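Local coordinates for protein 5'-nucleotidase SurE (Aquifex aeolicus, PDB 2WQK) that probably removes the phosphate from nucleoside 5'-monophosphates, as a metal-dependent phosphatase of the SurE nucleotidase family, at residues V143-K148 with V226-L231. Sequence-based numbering, arbitrary orientation.
Sequences VDIVKK and VSVTPL
Ile145 meets Val226 and Val228 through methyl groups alone. Its CD1 lies 4.1 Å from Val226 CG1. The same methyl is 4.2 Å from Val228 CG2. All three residues are buried, and both approaches are tip to tip. No hydrogen bond links the two segments.

The Ile145 side chain is extended. CG1 stands anti to the carbonyl carbon, and chi2 of 171° carries CD1 straight out from the helix toward the strand. Both valines have CG1 anti to the backbone N, but Val226 offers CG1 and Val228 offers CG2. The CB atoms of Val226 and Val228, two residues apart on the strand, are set toward the helix and that of Ser227 away from it, as alternation along a strand requires.

Helix 135-152 packs on the mixed sheet of this alpha/beta protein, with CA atoms of Ile145 and Val228 9.5 Å apart. The contact is light and joins this helix to strand 225-232 near one edge of the sheet. It lies away from the metal site. The helix sits beside helix 15-24. Strand 225-232 runs antiparallel to strand 158-165 and parallel to 174-177. Ser227 meets helix 217-222, and Val228 also packs on Leu247 of the second subunit.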
ATOM      1  N   VAL A 143      24.680  16.570 -16.955  1.00 16.42           N
ATOM      2  CA  VAL A 143      24.775  17.978 -17.286  1.00 18.49           C
ATOM      3  C   VAL A 143      25.385  18.173 -18.691  1.00 16.63           C
ATOM      4  O   VAL A 143      24.948  19.024 -19.432  1.00 16.67           O
ATOM      5  CB  VAL A 143      25.461  18.766 -16.163  1.00 19.96           C
ATOM      6  CG1 VAL A 143      25.661  20.223 -16.555  1.00 24.26           C
ATOM      7  CG2 VAL A 143      24.618  18.629 -14.901  1.00 23.12           C
ATOM      8  N   ASP A 144      26.338  17.323 -19.072  1.00 15.49           N
ATOM      9  CA  ASP A 144      26.896  17.370 -20.429  1.00 16.43           C
ATOM     10  C   ASP A 144      25.776  17.196 -21.461  1.00 15.42           C
ATOM     11  O   ASP A 144      25.714  17.907 -22.446  1.00 16.56           O
ATOM     12  CB  ASP A 144      27.945  16.273 -20.663  1.00 17.18           C
ATOM     13  CG  ASP A 144      29.294  16.546 -19.952  1.00 20.62           C
ATOM     14  OD1 ASP A 144      29.562  17.696 -19.508  1.00 25.63           O
ATOM     15  OD2 ASP A 144      30.047  15.563 -19.803  1.00 23.28           O
ATOM     16  N   ILE A 145      24.896  16.235 -21.202  1.00 15.09           N
ATOM     17  CA  ILE A 145      23.774  15.970 -22.110  1.00 14.03           C
ATOM     18  C   ILE A 145      22.796  17.135 -22.152  1.00 14.31           C
ATOM     19  O   ILE A 145      22.394  17.553 -23.235  1.00 14.60           O
ATOM     20  CB  ILE A 145      23.102  14.608 -21.729  1.00 13.61           C
ATOM     21  CG1 ILE A 145      24.056  13.433 -22.031  1.00 15.39           C
ATOM     22  CG2 ILE A 145      21.742  14.476 -22.404  1.00 13.62           C
ATOM     23  CD1 ILE A 145      23.565  12.122 -21.480  1.00 16.71           C
ATOM     24  N   VAL A 146      22.430  17.650 -20.975  1.00 13.03           N
ATOM     25  CA  VAL A 146      21.503  18.786 -20.914  1.00 13.14           C
ATOM     26  C   VAL A 146      22.072  19.979 -21.698  1.00 13.64           C
ATOM     27  O   VAL A 146      21.358  20.637 -22.478  1.00 14.45           O
ATOM     28  CB  VAL A 146      21.112  19.167 -19.474  1.00 13.33           C
ATOM     29  CG1 VAL A 146      20.291  20.444 -19.470  1.00 15.52           C
ATOM     30  CG2 VAL A 146      20.319  18.019 -18.825  1.00 13.30           C
ATOM     31  N   LYS A 147      23.372  20.227 -21.518  1.00 15.39           N
ATOM     32  CA  LYS A 147      23.977  21.352 -22.245  1.00 17.91           C
ATOM     33  C   LYS A 147      23.826  21.217 -23.758  1.00 16.27           C
ATOM     34  O   LYS A 147      23.380  22.148 -24.451  1.00 18.24           O
ATOM     35  CB  LYS A 147      25.435  21.544 -21.858  1.00 19.23           C
ATOM     36  CG  LYS A 147      25.981  22.845 -22.392  1.00 23.44           C
ATOM     37  CD  LYS A 147      27.421  23.036 -21.936  1.00 27.34           C
ATOM     38  CE  LYS A 147      27.946  24.369 -22.515  1.00 30.45           C
ATOM     39  NZ  LYS A 147      29.358  24.656 -22.093  1.00 31.42           N
ATOM     40  N   LYS A 148      24.084  20.019 -24.263  1.00 15.99           N
ATOM     41  CA  LYS A 148      23.941  19.766 -25.688  1.00 16.93           C
ATOM     42  C   LYS A 148      22.487  19.855 -26.155  1.00 16.26           C
ATOM     43  O   LYS A 148      22.185  20.423 -27.208  1.00 16.98           O
ATOM     44  CB  LYS A 148      24.548  18.404 -26.063  1.00 17.52           C
ATOM     45  CG  LYS A 148      26.085  18.315 -25.875  1.00 21.38           C
ATOM     46  CD  LYS A 148      26.603  16.960 -26.366  1.00 26.02           C
ATOM     47  CE  LYS A 148      28.123  16.771 -26.260  1.00 30.15           C
ATOM     48  NZ  LYS A 148      28.814  17.481 -27.366  1.00 33.56           N
ATOM     49  N   VAL A 226      27.318   5.459 -21.741  1.00 14.25           N
ATOM     50  CA  VAL A 226      25.994   6.028 -21.490  1.00 13.81           C
ATOM     51  C   VAL A 226      25.090   5.596 -22.645  1.00 12.61           C
ATOM     52  O   VAL A 226      25.502   5.579 -23.814  1.00 14.10           O
ATOM     53  CB  VAL A 226      26.040   7.555 -21.424  1.00 13.33           C
ATOM     54  CG1 VAL A 226      24.631   8.139 -21.246  1.00 15.38           C
ATOM     55  CG2 VAL A 226      26.952   7.972 -20.263  1.00 16.96           C
ATOM     56  N   SER A 227      23.856   5.201 -22.292  1.00 13.08           N
ATOM     57  CA  SER A 227      22.820   4.888 -23.261  1.00 12.34           C
ATOM     58  C   SER A 227      21.818   6.027 -23.324  1.00 12.12           C
ATOM     59  O   SER A 227      21.273   6.403 -22.292  1.00 12.04           O
ATOM     60  CB  SER A 227      22.059   3.646 -22.787  1.00 12.83           C
ATOM     61  OG  SER A 227      20.853   3.468 -23.504  1.00 13.29           O
ATOM     62  N   VAL A 228      21.529   6.493 -24.537  1.00 10.94           N
ATOM     63  CA  VAL A 228      20.450   7.468 -24.749  1.00 11.64           C
ATOM     64  C   VAL A 228      19.500   6.878 -25.796  1.00 10.92           C
ATOM     65  O   VAL A 228      19.871   6.740 -26.946  1.00 11.25           O
ATOM     66  CB  VAL A 228      20.974   8.834 -25.239  1.00 13.11           C
ATOM     67  CG1 VAL A 228      19.805   9.794 -25.425  1.00 12.42           C
ATOM     68  CG2 VAL A 228      22.085   9.425 -24.308  1.00 14.41           C
ATOM     69  N   THR A 229      18.263   6.542 -25.374  1.00 10.51           N
ATOM     70  CA  THR A 229      17.271   5.982 -26.282  1.00 10.53           C
ATOM     71  C   THR A 229      16.170   7.035 -26.520  1.00 10.61           C
ATOM     72  O   THR A 229      15.584   7.527 -25.561  1.00 11.06           O
ATOM     73  CB  THR A 229      16.578   4.753 -25.675  1.00 12.07           C
ATOM     74  OG1 THR A 229      17.558   3.781 -25.281  1.00 12.26           O
ATOM     75  CG2 THR A 229      15.542   4.133 -26.669  1.00 11.98           C
ATOM     76  N   PRO A 230      15.883   7.334 -27.795  1.00 10.33           N
ATOM     77  CA  PRO A 230      14.756   8.211 -28.118  1.00 10.65           C
ATOM     78  C   PRO A 230      13.495   7.334 -28.105  1.00 11.33           C
ATOM     79  O   PRO A 230      13.412   6.328 -28.837  1.00 11.16           O
ATOM     80  CB  PRO A 230      15.058   8.707 -29.531  1.00 11.71           C
ATOM     81  CG  PRO A 230      15.845   7.597 -30.156  1.00 11.63           C
ATOM     82  CD  PRO A 230      16.561   6.849 -29.024  1.00 11.17           C
ATOM     83  N   LEU A 231      12.544   7.711 -27.267  1.00 11.17           N
ATOM     84  CA  LEU A 231      11.280   6.966 -27.123  1.00 10.96           C
ATOM     85  C   LEU A 231      10.156   7.733 -27.798  1.00 11.68           C
ATOM     86  O   LEU A 231      10.070   8.970 -27.700  1.00 13.22           O
ATOM     87  CB  LEU A 231      10.929   6.835 -25.642  1.00 10.86           C
ATOM     88  CG  LEU A 231      11.911   6.083 -24.733  1.00 12.88           C
ATOM     89  CD1 LEU A 231      11.475   6.082 -23.249  1.00 13.38           C
ATOM     90  CD2 LEU A 231      12.089   4.638 -25.268  1.00 15.37           C
TER